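Local structure of MTH0777 (Methanothermobacter thermautotrophicus, 1KJN) at residues T106-A115 with D130-H139. The protein is of unknown function, a small archaeal protein of the DUF1890 family built on a parallel beta sheet with helices on its two faces. Residues are numbered along the deposited sequence; the frame is centred on the assembly and turned at random.
Sequences TLAIIFDRDA and DAEIIAARAH
Arg113 reaches across to the backbone just past the neighbouring strand: its chain, bent at chi2 (-62°) and again at chi3 (-71°), carries NH1 to the backbone O of Arg137, where it gives a hydrogen bond of 3.0 Å. NH1 stands above the carbonyl plane rather than on a lone pair, and the N-H...O angle is only 134°. On the way, Arg113 CG packs against His139 CB (3.4 Å), the two side chains crossing nearly at right angles. Before this bond the strands run parallel, Ile109 level with Ile134. Ile110 N gives the shortest bond, 2.7 Å to Ile134 O, and Ile110 O takes Ala136 N; by Asp112 N and Ala136 O the pairing has weakened to 3.4 Å. The two strands and helix 115-128 between them form a beta-alpha-beta unit at one edge of the parallel sheet, where 132-136 is outermost within the chain and 105-111 pairs on its other side with 81-86. Towards helix 115-128, Ile110 CD1 meets Ile133 CG2 at 4.0 Å and Ile110 CB lies near Ala135 CB. Towards helix 143-153, Leu107 CD1 lies against Glu132 O (3.2 Å) and also meets Ile134 CG1 (4.1 Å), while Phe152 of that helix touches Leu107 and Glu132. Past the strand, Asp112 OD2 accepts from Asp114 N (2.8 Å), an Asx turn, and Asp114 caps helix 115-128 through OD1. At the far end a water links Thr106 N to Asp130 O.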
loop_
_atom_site.group_PDB
_atom_site.type_symbol
_atom_site.label_atom_id
_atom_site.label_comp_id
_atom_site.label_asym_id
_atom_site.label_seq_id
_atom_site.Cartn_x
_atom_site.Cartn_y
_atom_site.Cartn_z
ATOM N N THR A 106 15.947 10.653 15.437
ATOM C CA THR A 106 14.953 9.601 15.311
ATOM C C THR A 106 13.501 10.085 15.295
ATOM O O THR A 106 13.142 11.031 15.997
ATOM C CB THR A 106 15.133 8.610 16.476
ATOM O OG1 THR A 106 16.490 8.134 16.484
ATOM C CG2 THR A 106 14.163 7.435 16.351
ATOM N N LEU A 107 12.661 9.366 14.553
ATOM C CA LEU A 107 11.258 9.712 14.429
ATOM C C LEU A 107 10.347 8.516 14.584
ATOM O O LEU A 107 10.519 7.491 13.914
ATOM C CB LEU A 107 10.988 10.377 13.073
ATOM C CG LEU A 107 9.512 10.625 12.740
ATOM C CD1 LEU A 107 8.906 11.617 13.727
ATOM C CD2 LEU A 107 9.350 11.114 11.306
ATOM N N ALA A 108 9.376 8.652 15.481
ATOM C CA ALA A 108 8.402 7.600 15.712
ATOM C C ALA A 108 7.086 8.059 15.126
ATOM O O ALA A 108 6.655 9.181 15.391
ATOM C CB ALA A 108 8.241 7.351 17.166
ATOM N N ILE A 109 6.462 7.203 14.314
ATOM C CA ILE A 109 5.167 7.506 13.699
ATOM C C ILE A 109 4.215 6.459 14.299
ATOM O O ILE A 109 4.239 5.266 13.946
ATOM C CB ILE A 109 5.254 7.426 12.161
ATOM C CG1 ILE A 109 6.128 8.580 11.647
ATOM C CG2 ILE A 109 3.854 7.477 11.519
ATOM C CD1 ILE A 109 6.474 8.525 10.171
ATOM N N ILE A 110 3.471 6.912 15.296
ATOM C CA ILE A 110 2.549 6.084 16.051
ATOM C C ILE A 110 1.115 6.189 15.575
ATOM O O ILE A 110 0.584 7.286 15.435
ATOM C CB ILE A 110 2.639 6.450 17.542
ATOM C CG1 ILE A 110 4.089 6.250 18.011
ATOM C CG2 ILE A 110 1.614 5.654 18.358
ATOM C CD1 ILE A 110 4.367 6.663 19.446
ATOM N N PHE A 111 0.483 5.036 15.360
ATOM C CA PHE A 111 -0.887 5.029 14.888
ATOM C C PHE A 111 -1.704 3.821 15.298
ATOM O O PHE A 111 -1.206 2.700 15.379
ATOM C CB PHE A 111 -0.928 5.186 13.365
ATOM C CG PHE A 111 -0.277 4.060 12.617
ATOM C CD1 PHE A 111 1.115 3.962 12.547
ATOM C CD2 PHE A 111 -1.052 3.081 12.004
ATOM C CE1 PHE A 111 1.730 2.899 11.879
ATOM C CE2 PHE A 111 -0.453 2.014 11.335
ATOM C CZ PHE A 111 0.943 1.921 11.271
ATOM N N ASP A 112 -2.981 4.086 15.551
ATOM C CA ASP A 112 -3.971 3.093 15.926
ATOM C C ASP A 112 -5.281 3.889 16.014
ATOM O O ASP A 112 -5.256 5.105 16.224
ATOM C CB ASP A 112 -3.621 2.468 17.281
ATOM C CG ASP A 112 -4.485 1.263 17.605
ATOM O OD1 ASP A 112 -4.042 0.129 17.351
ATOM O OD2 ASP A 112 -5.606 1.448 18.109
ATOM N N ARG A 113 -6.420 3.232 15.838
ATOM C CA ARG A 113 -7.697 3.946 15.923
ATOM C C ARG A 113 -8.122 4.223 17.360
ATOM O O ARG A 113 -8.881 5.148 17.625
ATOM C CB ARG A 113 -8.795 3.192 15.176
ATOM C CG ARG A 113 -8.718 3.388 13.671
ATOM C CD ARG A 113 -8.908 4.854 13.274
ATOM N NE ARG A 113 -10.287 5.293 13.471
ATOM C CZ ARG A 113 -10.749 6.505 13.170
ATOM N NH1 ARG A 113 -9.948 7.431 12.654
ATOM N NH2 ARG A 113 -12.029 6.788 13.381
ATOM N N ASP A 114 -7.605 3.429 18.284
ATOM C CA ASP A 114 -7.931 3.578 19.695
ATOM C C ASP A 114 -6.979 4.602 20.319
ATOM O O ASP A 114 -5.763 4.388 20.353
ATOM C CB ASP A 114 -7.784 2.207 20.387
ATOM C CG ASP A 114 -8.294 2.197 21.837
ATOM O OD1 ASP A 114 -8.157 3.208 22.555
ATOM O OD2 ASP A 114 -8.818 1.144 22.269
ATOM N N ALA A 115 -7.541 5.707 20.813
ATOM C CA ALA A 115 -6.757 6.763 21.465
ATOM C C ALA A 115 -5.970 6.258 22.684
ATOM O O ALA A 115 -4.858 6.713 22.935
ATOM C CB ALA A 115 -7.665 7.916 21.875
ATOM N N ASP A 130 14.645 9.317 22.885
ATOM C CA ASP A 130 14.893 10.722 22.621
ATOM C C ASP A 130 14.479 10.834 21.147
ATOM O O ASP A 130 15.332 10.878 20.250
ATOM C CB ASP A 130 16.393 11.010 22.786
ATOM C CG ASP A 130 16.762 12.448 22.469
ATOM O OD1 ASP A 130 17.963 12.711 22.246
ATOM O OD2 ASP A 130 15.867 13.321 22.447
ATOM N N ALA A 131 13.171 10.817 20.896
ATOM C CA ALA A 131 12.684 10.878 19.527
ATOM C C ALA A 131 11.521 11.816 19.321
ATOM O O ALA A 131 10.694 12.001 20.211
ATOM C CB ALA A 131 12.295 9.482 19.053
ATOM N N GLU A 132 11.453 12.376 18.119
ATOM C CA GLU A 132 10.368 13.258 17.748
ATOM C C GLU A 132 9.205 12.293 17.463
ATOM O O GLU A 132 9.405 11.219 16.884
ATOM C CB GLU A 132 10.744 14.042 16.492
ATOM C CG GLU A 132 10.200 15.464 16.464
ATOM C CD GLU A 132 11.025 16.419 17.310
ATOM O OE1 GLU A 132 12.237 16.577 17.031
ATOM O OE2 GLU A 132 10.458 17.018 18.246
ATOM N N ILE A 133 8.002 12.670 17.880
ATOM C CA ILE A 133 6.825 11.828 17.723
ATOM C C ILE A 133 5.671 12.391 16.883
ATOM O O ILE A 133 5.266 13.553 17.040
ATOM C CB ILE A 133 6.256 11.467 19.118
ATOM C CG1 ILE A 133 7.315 10.732 19.945
ATOM C CG2 ILE A 133 4.985 10.625 18.984
ATOM C CD1 ILE A 133 6.931 10.518 21.396
ATOM N N ILE A 134 5.161 11.560 15.979
ATOM C CA ILE A 134 3.995 11.903 15.158
ATOM C C ILE A 134 2.984 10.827 15.503
ATOM O O ILE A 134 3.268 9.631 15.348
ATOM C CB ILE A 134 4.275 11.835 13.643
ATOM C CG1 ILE A 134 5.090 13.046 13.202
ATOM C CG2 ILE A 134 2.949 11.834 12.859
ATOM C CD1 ILE A 134 5.504 12.983 11.756
ATOM N N ALA A 135 1.831 11.228 16.015
ATOM C CA ALA A 135 0.812 10.255 16.374
ATOM C C ALA A 135 -0.564 10.627 15.837
ATOM O O ALA A 135 -0.908 11.810 15.734
ATOM C CB ALA A 135 0.768 10.080 17.881
ATOM N N ALA A 136 -1.339 9.614 15.462
ATOM C CA ALA A 136 -2.688 9.835 14.940
ATOM C C ALA A 136 -3.554 8.574 14.952
ATOM O O ALA A 136 -3.061 7.448 14.803
ATOM C CB ALA A 136 -2.624 10.414 13.533
ATOM N N ARG A 137 -4.846 8.782 15.163
ATOM C CA ARG A 137 -5.830 7.710 15.174
ATOM C C ARG A 137 -6.197 7.449 13.711
ATOM O O ARG A 137 -7.104 8.076 13.161
ATOM C CB ARG A 137 -7.074 8.140 15.970
ATOM C CG ARG A 137 -6.846 8.311 17.475
ATOM C CD ARG A 137 -7.999 9.059 18.181
ATOM N NE ARG A 137 -7.998 10.489 17.862
ATOM C CZ ARG A 137 -8.986 11.137 17.248
ATOM N NH1 ARG A 137 -10.092 10.496 16.874
ATOM N NH2 ARG A 137 -8.847 12.429 16.970
ATOM N N ALA A 138 -5.475 6.540 13.068
ATOM C CA ALA A 138 -5.744 6.244 11.668
ATOM C C ALA A 138 -5.604 4.768 11.344
ATOM O O ALA A 138 -4.660 4.104 11.790
ATOM C CB ALA A 138 -4.803 7.067 10.757
ATOM N N HIS A 139 -6.522 4.275 10.523
ATOM C CA HIS A 139 -6.489 2.891 10.096
ATOM C C HIS A 139 -6.464 2.787 8.570
ATOM O O HIS A 139 -5.543 2.204 8.005
ATOM C CB HIS A 139 -7.684 2.130 10.639
ATOM C CG HIS A 139 -7.723 0.701 10.208
ATOM N ND1 HIS A 139 -8.487 0.265 9.138
ATOM C CD2 HIS A 139 -7.082 -0.395 10.679
ATOM C CE1 HIS A 139 -8.308 -1.030 8.975
ATOM N NE2 HIS A 139 -7.458 -1.459 9.897
HETATM O O HOH W 1 16.307 12.162 17.795
#